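Local atomic coordinates of type II secretion system protein H (Vibrio cholerae, PDB entry 4DQ9), a protein that forms part of the pseudopilus tip complex that recognises and binds proteases, toxins and other substrates of energy-dependent type II secretion from the periplasm. Residues N21-A24 / I25-Q29; Q46-A49 / D50-W53; K133-P137 / D138-R142. All coordinates share one frame; numbering follows the deposited sequence.

Interaction 1. Residues N21-A24 / I25-Q29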
ATOM      1  N   ASN A  21      -6.124 -14.997   0.101  1.00 16.34           N
ATOM      2  CA  ASN A  21      -4.804 -15.600  -0.098  1.00 17.15           C
ATOM      3  C   ASN A  21      -4.846 -16.470  -1.361  1.00 18.49           C
ATOM      4  O   ASN A  21      -4.030 -16.345  -2.275  1.00 17.46           O
ATOM      5  CB  ASN A  21      -4.348 -16.377   1.125  1.00 16.72           C
ATOM      6  CG  ASN A  21      -3.115 -17.142   0.902  1.00 20.43           C
ATOM      7  OD1 ASN A  21      -2.037 -16.586   0.537  1.00 28.09           O
ATOM      8  ND2 ASN A  21      -3.186 -18.436   1.193  1.00 22.33           N
ATOM      9  N   GLU A  22      -5.886 -17.287  -1.448  1.00 18.06           N
ATOM     10  CA  GLU A  22      -6.169 -18.114  -2.631  1.00 19.82           C
ATOM     11  C   GLU A  22      -6.363 -17.285  -3.907  1.00 18.75           C
ATOM     12  O   GLU A  22      -5.765 -17.602  -4.903  1.00 20.95           O
ATOM     13  CB  GLU A  22      -7.411 -18.931  -2.302  1.00 20.04           C
ATOM     14  CG  GLU A  22      -7.960 -19.891  -3.369  1.00 25.14           C
ATOM     15  CD  GLU A  22      -9.129 -20.707  -2.833  1.00 29.11           C
ATOM     16  OE1 GLU A  22      -9.875 -20.296  -1.914  1.00 33.27           O
ATOM     17  OE2 GLU A  22      -9.388 -21.743  -3.414  1.00 32.46           O
ATOM     18  N   GLU A  23      -7.073 -16.147  -3.800  1.00 18.66           N
ATOM     19  CA  GLU A  23      -7.342 -15.289  -4.929  1.00 18.61           C
ATOM     20  C   GLU A  23      -6.032 -14.711  -5.415  1.00 19.42           C
ATOM     21  O   GLU A  23      -5.778 -14.646  -6.640  1.00 19.88           O
ATOM     22  CB  GLU A  23      -8.335 -14.200  -4.627  1.00 17.96           C
ATOM     23  CG  GLU A  23      -8.902 -13.594  -5.857  1.00 19.85           C
ATOM     24  CD  GLU A  23      -9.852 -14.459  -6.607  1.00 23.42           C
ATOM     25  OE1 GLU A  23     -10.459 -15.481  -6.129  1.00 25.92           O
ATOM     26  OE2 GLU A  23     -10.063 -14.058  -7.709  1.00 24.56           O
ATOM     27  N   ALA A  24      -5.198 -14.251  -4.481  1.00 18.40           N
ATOM     28  CA  ALA A  24      -3.903 -13.618  -4.821  1.00 18.75           C
ATOM     29  C   ALA A  24      -3.070 -14.635  -5.616  1.00 19.96           C
ATOM     30  O   ALA A  24      -2.485 -14.318  -6.668  1.00 20.80           O
ATOM     31  CB  ALA A  24      -3.134 -13.127  -3.550  1.00 16.77           C
ATOM     32  N   ILE A  25      -2.996 -15.853  -5.123  1.00 20.03           N
ATOM     33  CA  ILE A  25      -2.124 -16.895  -5.718  1.00 23.64           C
ATOM     34  C   ILE A  25      -2.648 -17.252  -7.129  1.00 23.91           C
ATOM     35  O   ILE A  25      -1.842 -17.212  -8.097  1.00 25.59           O
ATOM     36  CB  ILE A  25      -2.016 -18.113  -4.754  1.00 23.72           C
ATOM     37  CG1 ILE A  25      -1.117 -17.757  -3.546  1.00 20.67           C
ATOM     38  CG2 ILE A  25      -1.429 -19.374  -5.588  1.00 27.82           C
ATOM     39  CD1 ILE A  25      -1.381 -18.621  -2.328  1.00 23.10           C
ATOM     40  N   LEU A  26      -3.961 -17.465  -7.280  1.00 25.07           N
ATOM     41  CA  LEU A  26      -4.586 -17.882  -8.531  1.00 26.16           C
ATOM     42  C   LEU A  26      -4.537 -16.754  -9.566  1.00 26.52           C
ATOM     43  O   LEU A  26      -4.302 -17.028 -10.757  1.00 26.02           O
ATOM     44  CB  LEU A  26      -6.032 -18.314  -8.316  1.00 25.64           C
ATOM     45  CG  LEU A  26      -6.351 -19.655  -7.621  1.00 26.85           C
ATOM     46  CD1 LEU A  26      -7.751 -19.631  -7.097  1.00 28.03           C
ATOM     47  CD2 LEU A  26      -6.116 -20.791  -8.568  1.00 33.91           C
ATOM     48  N   SER A  27      -4.697 -15.487  -9.130  1.00 22.37           N
ATOM     49  CA  SER A  27      -4.940 -14.359 -10.074  1.00 22.70           C
ATOM     50  C   SER A  27      -3.708 -13.583 -10.366  1.00 23.72           C
ATOM     51  O   SER A  27      -3.690 -12.763 -11.333  1.00 23.87           O
ATOM     52  CB  SER A  27      -6.001 -13.377  -9.534  1.00 22.34           C
ATOM     53  OG  SER A  27      -5.515 -12.636  -8.430  1.00 23.67           O
ATOM     54  N   GLY A  28      -2.682 -13.734  -9.535  1.00 23.47           N
ATOM     55  CA  GLY A  28      -1.493 -12.903  -9.720  1.00 24.99           C
ATOM     56  C   GLY A  28      -1.654 -11.447  -9.279  1.00 25.56           C
ATOM     57  O   GLY A  28      -0.848 -10.522  -9.640  1.00 26.25           O
ATOM     58  N   GLN A  29      -2.705 -11.189  -8.553  1.00 23.38           N
ATOM     59  CA  GLN A  29      -2.998  -9.825  -8.125  1.00 23.67           C
ATOM     60  C   GLN A  29      -2.802  -9.760  -6.602  1.00 21.63           C
ATOM     61  O   GLN A  29      -2.771 -10.800  -5.937  1.00 21.39           O
ATOM     62  CB  GLN A  29      -4.384  -9.343  -8.529  1.00 27.56           C
ATOM     63  CG  GLN A  29      -4.681  -9.333 -10.090  1.00 31.34           C
ATOM     64  CD  GLN A  29      -3.699  -8.539 -11.079  1.00 43.21           C
ATOM     65  OE1 GLN A  29      -3.348  -7.346 -10.889  1.00 42.91           O
ATOM     66  NE2 GLN A  29      -3.330  -9.216 -12.179  1.00 45.32           N
TER
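N21-A24 and I25-S27 form the last turns of helix 2-27, joined by successive backbone bonds four residues apart, and G28 and Q29 lead out of it. I25 N reaches N21 O (3.1 Å), L26 N reaches E22 O (3.0 Å), and S27 N and G28 N close the series on E23 O and A24 O. The bond from G28 N to A24 O is the most bent, with an N-H...O angle of 134°, because here the chain leaves the helix. G28 breaks the spiral with a positive phi of 74°, a conformation that suits a residue without a side chain.

The hydroxyl of S27 adds a second grip on E23 O. With OG between the backbone N and the carbonyl carbon (chi1 70°), it folds back over the helix and donates to E23 O at 2.7 Å, well above the carbonyl plane. S27 N meets the same oxygen from the other face, so one acceptor holds two donors. OG in turn accepts Q29 N at 3.2 Å.

The apolar groups pack one turn apart. The methyl CD1 of L26 lies beside E22 CG (3.7 Å), the two side chains running alongside each other in the same direction. I25 turns its CG1 branch back over N21 O, with CD1 3.5 Å from that oxygen. Q29 O comes to rest at 3.2 Å from A24 CA, a CA-H...O contact; this buried oxygen has no other partner in the model.

A24 and E23 lean on F31, E23 OE1 pairs with K60 of strand 54-66, and Q29 packs on E122 of the second subunit. A glycine-terminated helix end with a serine ST turn thus finishes the long N-terminal helix of this pseudopilin fold.

Interaction 2. Residues Q46-A49 / D50-W53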
ATOM      1  N   GLN A  46      -8.245  -4.701  -2.964  1.00 17.11           N
ATOM      2  CA  GLN A  46      -7.435  -5.083  -4.068  1.00 17.19           C
ATOM      3  C   GLN A  46      -6.577  -3.909  -4.515  1.00 18.05           C
ATOM      4  O   GLN A  46      -7.007  -2.790  -4.506  1.00 18.78           O
ATOM      5  CB  GLN A  46      -8.271  -5.555  -5.216  1.00 18.44           C
ATOM      6  CG  GLN A  46      -7.470  -6.140  -6.418  1.00 23.50           C
ATOM      7  CD  GLN A  46      -8.313  -6.527  -7.631  1.00 32.13           C
ATOM      8  OE1 GLN A  46      -9.374  -5.937  -7.881  1.00 35.19           O
ATOM      9  NE2 GLN A  46      -7.791  -7.513  -8.445  1.00 38.81           N
ATOM     10  N   LEU A  47      -5.333  -4.199  -4.850  1.00 18.46           N
ATOM     11  CA  LEU A  47      -4.442  -3.147  -5.364  1.00 17.22           C
ATOM     12  C   LEU A  47      -4.516  -3.130  -6.947  1.00 17.56           C
ATOM     13  O   LEU A  47      -4.381  -4.204  -7.630  1.00 21.22           O
ATOM     14  CB  LEU A  47      -3.020  -3.481  -4.933  1.00 18.77           C
ATOM     15  CG  LEU A  47      -1.983  -2.488  -5.456  1.00 18.00           C
ATOM     16  CD1 LEU A  47      -2.306  -1.112  -5.014  1.00 17.61           C
ATOM     17  CD2 LEU A  47      -0.562  -2.901  -5.014  1.00 20.11           C
ATOM     18  N   THR A  48      -4.784  -1.991  -7.550  1.00 20.62           N
ATOM     19  CA  THR A  48      -4.758  -1.883  -9.016  1.00 22.17           C
ATOM     20  C   THR A  48      -3.812  -0.695  -9.285  1.00 20.79           C
ATOM     21  O   THR A  48      -3.682   0.225  -8.435  1.00 19.73           O
ATOM     22  CB  THR A  48      -6.147  -1.509  -9.600  1.00 24.95           C
ATOM     23  OG1 THR A  48      -6.553  -0.292  -8.949  1.00 27.68           O
ATOM     24  CG2 THR A  48      -7.143  -2.686  -9.282  1.00 30.43           C
ATOM     25  N   ALA A  49      -3.180  -0.718 -10.434  1.00 23.80           N
ATOM     26  CA  ALA A  49      -2.226   0.319 -10.770  1.00 24.20           C
ATOM     27  C   ALA A  49      -2.977   1.627 -11.012  1.00 25.19           C
ATOM     28  O   ALA A  49      -2.536   2.688 -10.620  1.00 24.22           O
ATOM     29  CB  ALA A  49      -1.413  -0.070 -12.034  1.00 26.38           C
ATOM     30  N   ASP A  50      -4.144   1.548 -11.622  1.00 27.32           N
ATOM     31  CA  ASP A  50      -4.806   2.758 -11.961  1.00 30.47           C
ATOM     32  C   ASP A  50      -5.629   3.392 -10.883  1.00 30.26           C
ATOM     33  O   ASP A  50      -5.912   4.532 -11.003  1.00 32.74           O
ATOM     34  CB  ASP A  50      -5.614   2.667 -13.291  1.00 34.90           C
ATOM     35  CG  ASP A  50      -6.645   1.601 -13.296  1.00 39.07           C
ATOM     36  OD1 ASP A  50      -6.565   0.574 -12.549  1.00 42.49           O
ATOM     37  OD2 ASP A  50      -7.526   1.780 -14.174  1.00 53.24           O
ATOM     38  N   LYS A  51      -6.045   2.685  -9.833  1.00 28.29           N
ATOM     39  CA  LYS A  51      -6.822   3.271  -8.747  1.00 30.00           C
ATOM     40  C   LYS A  51      -6.311   2.980  -7.348  1.00 26.28           C
ATOM     41  O   LYS A  51      -6.919   3.427  -6.363  1.00 28.91           O
ATOM     42  CB  LYS A  51      -8.260   2.761  -8.844  1.00 33.15           C
ATOM     43  CG  LYS A  51      -8.945   3.147 -10.172  1.00 41.42           C
ATOM     44  CD  LYS A  51     -10.385   2.570 -10.201  1.00 48.98           C
ATOM     45  CE  LYS A  51     -10.465   1.150 -10.832  1.00 52.40           C
ATOM     46  NZ  LYS A  51     -10.478   1.230 -12.355  1.00 55.66           N
ATOM     47  N   GLY A  52      -5.150   2.338  -7.259  1.00 23.89           N
ATOM     48  CA  GLY A  52      -4.512   1.994  -6.016  1.00 20.76           C
ATOM     49  C   GLY A  52      -5.352   0.987  -5.246  1.00 20.55           C
ATOM     50  O   GLY A  52      -6.004   0.159  -5.902  1.00 19.25           O
ATOM     51  N   TRP A  53      -5.355   1.071  -3.899  1.00 18.91           N
ATOM     52  CA  TRP A  53      -6.199   0.157  -3.093  1.00 18.23           C
ATOM     53  C   TRP A  53      -7.702   0.533  -3.224  1.00 17.42           C
ATOM     54  O   TRP A  53      -8.117   1.691  -2.993  1.00 19.60           O
ATOM     55  CB  TRP A  53      -5.828   0.174  -1.620  1.00 15.49           C
ATOM     56  CG  TRP A  53      -4.401  -0.364  -1.388  1.00 16.44           C
ATOM     57  CD1 TRP A  53      -3.256   0.290  -1.135  1.00 17.51           C
ATOM     58  CD2 TRP A  53      -4.041  -1.757  -1.383  1.00 14.53           C
ATOM     59  NE1 TRP A  53      -2.214  -0.556  -0.972  1.00 20.63           N
ATOM     60  CE2 TRP A  53      -2.657  -1.843  -1.172  1.00 16.18           C
ATOM     61  CE3 TRP A  53      -4.761  -2.926  -1.562  1.00 15.55           C
ATOM     62  CZ2 TRP A  53      -1.999  -3.101  -1.029  1.00 17.54           C
ATOM     63  CZ3 TRP A  53      -4.099  -4.138  -1.455  1.00 18.04           C
ATOM     64  CH2 TRP A  53      -2.747  -4.221  -1.261  1.00 15.86           C
TER
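T48 and G52 pair across the mouth of a tight beta-hairpin in which A49, D50 and K51 form the bend, linking strand 41-48 to strand 54-66. Two backbone bonds join the pair: T48 N donates to G52 O at 3.0 Å, while the return bond from G52 N to T48 O is short but weak, bent to 125° at the hydrogen. G52 has a positive phi where the chain re-enters the pairing with T48.

The hydroxyl of T48 is used in both directions. Tucked between the backbone N and the carbonyl carbon (chi1 56°), OG1 points into the bend, where it accepts K51 N at 3.1 Å and donates to G52 O at 3.1 Å. The second bond lies in the carbonyl plane, on a lone pair, whereas T48 N sits above that plane; G52 O is therefore gripped by two donors from the same residue. K51 N, at the end of the bend, is satisfied by this side chain.

Other polar atoms look elsewhere. A49 O accepts the hydroxyl of T124 of the second subunit, and K51 O accepts Q54 NE2, from a residue that with K55 and E110 forms a sodium site. At the exposed tip, K51 NZ curls back to D50 OD2 in a long salt bridge of 3.5 Å. Q46 is hydrogen-bonded through its backbone to Q54, and Q46 O also receives a CA-H...O contact from W53 CA.

On the face shared by L47 and W53, a non-hydrogen-bonded pair, the contact is apolar. L47 CD1 rests 3.7 Å from G52 C, and L47 CB stands over the indole, 3.7 Å from the centroid of the W53 six-membered ring and only 10° off its normal, in a CH-pi contact.

Interaction 3. Residues K133-P137 / D138-R142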
ATOM      1  N   LYS A 133     -16.989  -7.417  24.493  1.00 18.40           N
ATOM      2  CA  LYS A 133     -16.756  -6.095  25.214  1.00 19.35           C
ATOM      3  C   LYS A 133     -16.622  -6.355  26.716  1.00 19.91           C
ATOM      4  O   LYS A 133     -17.385  -7.103  27.259  1.00 20.75           O
ATOM      5  CB  LYS A 133     -17.826  -5.053  24.903  1.00 21.81           C
ATOM      6  CG  LYS A 133     -17.597  -3.687  25.410  1.00 25.72           C
ATOM      7  CD  LYS A 133     -18.762  -2.717  25.013  1.00 32.29           C
ATOM      8  CE  LYS A 133     -19.122  -2.718  23.581  1.00 36.86           C
ATOM      9  NZ  LYS A 133     -20.442  -2.024  23.386  1.00 39.38           N
ATOM     10  N   GLY A 134     -15.597  -5.785  27.349  1.00 19.52           N
ATOM     11  CA  GLY A 134     -15.350  -5.957  28.832  1.00 22.08           C
ATOM     12  C   GLY A 134     -14.125  -6.823  29.058  1.00 21.01           C
ATOM     13  O   GLY A 134     -13.534  -6.849  30.151  1.00 21.07           O
ATOM     14  N   GLN A 135     -13.677  -7.488  28.022  1.00 21.09           N
ATOM     15  CA  GLN A 135     -12.523  -8.397  28.099  1.00 20.36           C
ATOM     16  C   GLN A 135     -11.291  -7.780  27.357  1.00 22.06           C
ATOM     17  O   GLN A 135     -11.415  -6.864  26.530  1.00 22.11           O
ATOM     18  CB  GLN A 135     -12.895  -9.694  27.473  1.00 20.30           C
ATOM     19  CG  GLN A 135     -13.882 -10.455  28.352  1.00 23.87           C
ATOM     20  CD  GLN A 135     -14.374 -11.756  27.769  1.00 30.12           C
ATOM     21  OE1 GLN A 135     -13.614 -12.469  27.152  1.00 30.15           O
ATOM     22  NE2 GLN A 135     -15.678 -12.054  27.934  1.00 31.11           N
ATOM     23  N   GLU A 136     -10.141  -8.338  27.686  1.00 21.74           N
ATOM     24  CA  GLU A 136      -8.869  -8.004  27.081  1.00 20.11           C
ATOM     25  C   GLU A 136      -8.702  -8.872  25.819  1.00 19.61           C
ATOM     26  O   GLU A 136      -9.170 -10.000  25.743  1.00 18.71           O
ATOM     27  CB  GLU A 136      -7.754  -8.293  28.106  1.00 24.77           C
ATOM     28  CG  GLU A 136      -7.804  -7.442  29.382  1.00 25.88           C
ATOM     29  CD  GLU A 136      -7.521  -5.958  29.133  1.00 31.95           C
ATOM     30  OE1 GLU A 136      -7.117  -5.579  28.014  1.00 35.73           O
ATOM     31  OE2 GLU A 136      -7.735  -5.119  30.009  1.00 35.29           O
ATOM     32  N   PRO A 137      -7.839  -8.418  24.899  1.00 19.54           N
ATOM     33  CA  PRO A 137      -7.634  -9.134  23.650  1.00 20.63           C
ATOM     34  C   PRO A 137      -6.800 -10.430  23.682  1.00 21.86           C
ATOM     35  O   PRO A 137      -6.885 -11.249  22.753  1.00 21.02           O
ATOM     36  CB  PRO A 137      -6.903  -8.107  22.797  1.00 20.67           C
ATOM     37  CG  PRO A 137      -6.111  -7.294  23.798  1.00 20.10           C
ATOM     38  CD  PRO A 137      -7.097  -7.141  24.966  1.00 20.44           C
ATOM     39  N   ASP A 138      -6.077 -10.673  24.782  1.00 23.25           N
ATOM     40  CA  ASP A 138      -5.185 -11.787  24.887  1.00 23.51           C
ATOM     41  C   ASP A 138      -5.952 -13.110  25.053  1.00 23.56           C
ATOM     42  O   ASP A 138      -6.996 -13.160  25.669  1.00 25.40           O
ATOM     43  CB  ASP A 138      -4.248 -11.542  26.100  1.00 24.69           C
ATOM     44  CG  ASP A 138      -3.658 -10.116  26.087  1.00 28.21           C
ATOM     45  OD1 ASP A 138      -2.579 -10.022  25.403  1.00 29.39           O
ATOM     46  OD2 ASP A 138      -4.358  -9.155  26.645  1.00 28.86           O
ATOM     47  N   GLU A 139      -5.448 -14.143  24.413  1.00 24.83           N
ATOM     48  CA  GLU A 139      -5.949 -15.491  24.553  1.00 25.48           C
ATOM     49  C   GLU A 139      -7.411 -15.565  24.188  1.00 23.66           C
ATOM     50  O   GLU A 139      -8.223 -16.162  24.896  1.00 24.74           O
ATOM     51  CB  GLU A 139      -5.761 -15.902  26.013  1.00 29.09           C
ATOM     52  CG  GLU A 139      -4.331 -16.210  26.425  1.00 32.83           C
ATOM     53  CD  GLU A 139      -4.382 -17.269  27.526  1.00 41.61           C
ATOM     54  OE1 GLU A 139      -4.920 -16.996  28.653  1.00 44.68           O
ATOM     55  OE2 GLU A 139      -3.955 -18.403  27.227  1.00 49.73           O
ATOM     56  N   GLN A 140      -7.799 -14.932  23.076  1.00 21.28           N
ATOM     57  CA  GLN A 140      -9.224 -14.901  22.605  1.00 18.87           C
ATOM     58  C   GLN A 140      -9.330 -15.657  21.294  1.00 20.71           C
ATOM     59  O   GLN A 140      -8.309 -16.139  20.773  1.00 19.87           O
ATOM     60  CB  GLN A 140      -9.669 -13.418  22.427  1.00 16.96           C
ATOM     61  CG  GLN A 140      -9.756 -12.618  23.708  1.00 19.84           C
ATOM     62  CD  GLN A 140     -10.882 -13.013  24.655  1.00 20.98           C
ATOM     63  OE1 GLN A 140     -11.698 -13.855  24.354  1.00 21.57           O
ATOM     64  NE2 GLN A 140     -10.988 -12.316  25.776  1.00 21.41           N
ATOM     65  N   TRP A 141     -10.535 -15.788  20.733  1.00 19.11           N
ATOM     66  CA  TRP A 141     -10.640 -16.334  19.368  1.00 18.21           C
ATOM     67  C   TRP A 141      -9.779 -15.375  18.545  1.00 17.00           C
ATOM     68  O   TRP A 141      -9.892 -14.155  18.637  1.00 17.89           O
ATOM     69  CB  TRP A 141     -12.101 -16.298  18.903  1.00 19.32           C
ATOM     70  CG  TRP A 141     -12.860 -17.457  19.422  1.00 18.94           C
ATOM     71  CD1 TRP A 141     -13.773 -17.497  20.440  1.00 20.50           C
ATOM     72  CD2 TRP A 141     -12.796 -18.774  18.892  1.00 19.17           C
ATOM     73  NE1 TRP A 141     -14.238 -18.779  20.592  1.00 22.63           N
ATOM     74  CE2 TRP A 141     -13.623 -19.588  19.663  1.00 20.98           C
ATOM     75  CE3 TRP A 141     -12.040 -19.354  17.845  1.00 21.04           C
ATOM     76  CZ2 TRP A 141     -13.732 -20.944  19.412  1.00 26.49           C
ATOM     77  CZ3 TRP A 141     -12.115 -20.664  17.619  1.00 23.32           C
ATOM     78  CH2 TRP A 141     -12.961 -21.474  18.395  1.00 24.18           C
ATOM     79  N   ARG A 142      -8.971 -15.967  17.697  1.00 16.95           N
ATOM     80  CA  ARG A 142      -7.971 -15.194  16.947  1.00 17.19           C
ATOM     81  C   ARG A 142      -7.613 -15.899  15.660  1.00 17.07           C
ATOM     82  O   ARG A 142      -7.757 -17.104  15.508  1.00 18.69           O
ATOM     83  CB  ARG A 142      -6.740 -14.907  17.779  1.00 17.32           C
ATOM     84  CG  ARG A 142      -5.997 -16.011  18.218  1.00 19.91           C
ATOM     85  CD  ARG A 142      -5.054 -15.627  19.413  1.00 26.85           C
ATOM     86  NE  ARG A 142      -4.280 -16.812  19.816  1.00 29.98           N
ATOM     87  CZ  ARG A 142      -4.722 -17.784  20.623  1.00 33.97           C
ATOM     88  NH1 ARG A 142      -5.910 -17.734  21.177  1.00 27.00           N
ATOM     89  NH2 ARG A 142      -3.928 -18.823  20.937  1.00 34.77           N
TER
HETATM   90  O   HOH W   1      -8.101 -12.351  27.950  1.00 17.83           O
HETATM   91  O   HOH W   2      -5.789 -13.446  21.496  1.00 18.95           O
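Q140 reaches back across the bend to Q135 and E136, and with P137 and D138 it accounts for most of the surface buried here. Its side chain turns at chi2 (-69°), which brings the amide back to Q135 and E136. NE2 makes two nearly straight bonds there: one to E136 O at 2.9 Å, approached almost end-on to the carbonyl, and one to Q135 OE1 at 3.0 Å, on a lone pair in the plane of that amide. The two glutamine side chains cross at about a right angle, their amide planes 33° apart. With NE2 donating to both oxygens, the rotation of the Q140 amide is set, its OE1 turned away from E136 O.

P137 leads into the bend, which runs through D138 and E139. P137 O lies against the aliphatic part of Q140, 3.3 Å from CG, and accepts a hydrogen bond from water 2 at 2.8 Å. The same water accepts Q140 N at 3.0 Å, so it bridges the two backbone groups; P137 O is also hydrogen-bonded to S129 OG.

D138 lies alongside the proline, its carboxylate turned so that OD2 touches CD of P137 at 3.8 Å, while OD1 bonds to W82 NE1. The carboxylate of E136 stands near that of D138 without contact, a proximity that could modestly raise the affinity of either for a proton. Water 1 donates to D138 O at 2.7 Å and only weakly to E136 O.

Beyond the bend, R142 NH1 returns to Q140 O, edge-on and in the guanidinium plane, and also bonds to A155 O. This surface loop connects the antiparallel neighbours 126-132 and 141-145: P137 and Q140 pack on F131 of the former, R142 lies against L154 of strand 151-154, and W141 rests on K7 and A10 of helix 2-27.

In the fold
The three contacts follow one another along the chain, each closing before the next opens. Interactions 1 and 2 are neighbours, their centres 15 Å apart, and meet where Q29 CB packs 3.9 Å from Q46 NE2. Interaction 1 ends helix 2-27, and interaction 2 joins strands 41-48 and 54-66 of the first antiparallel sheet. Interaction 3 lies on the opposite side of the chain's centre, 31 and 34 Å between centres, in the loop between strands 126-132 and 141-145 of the second sheet; W141 packs near the start of helix 2-27. The end carrying interactions 1 and 2 thus faces the second subunit, whereas no other protein chain of the assembly touches interaction 3.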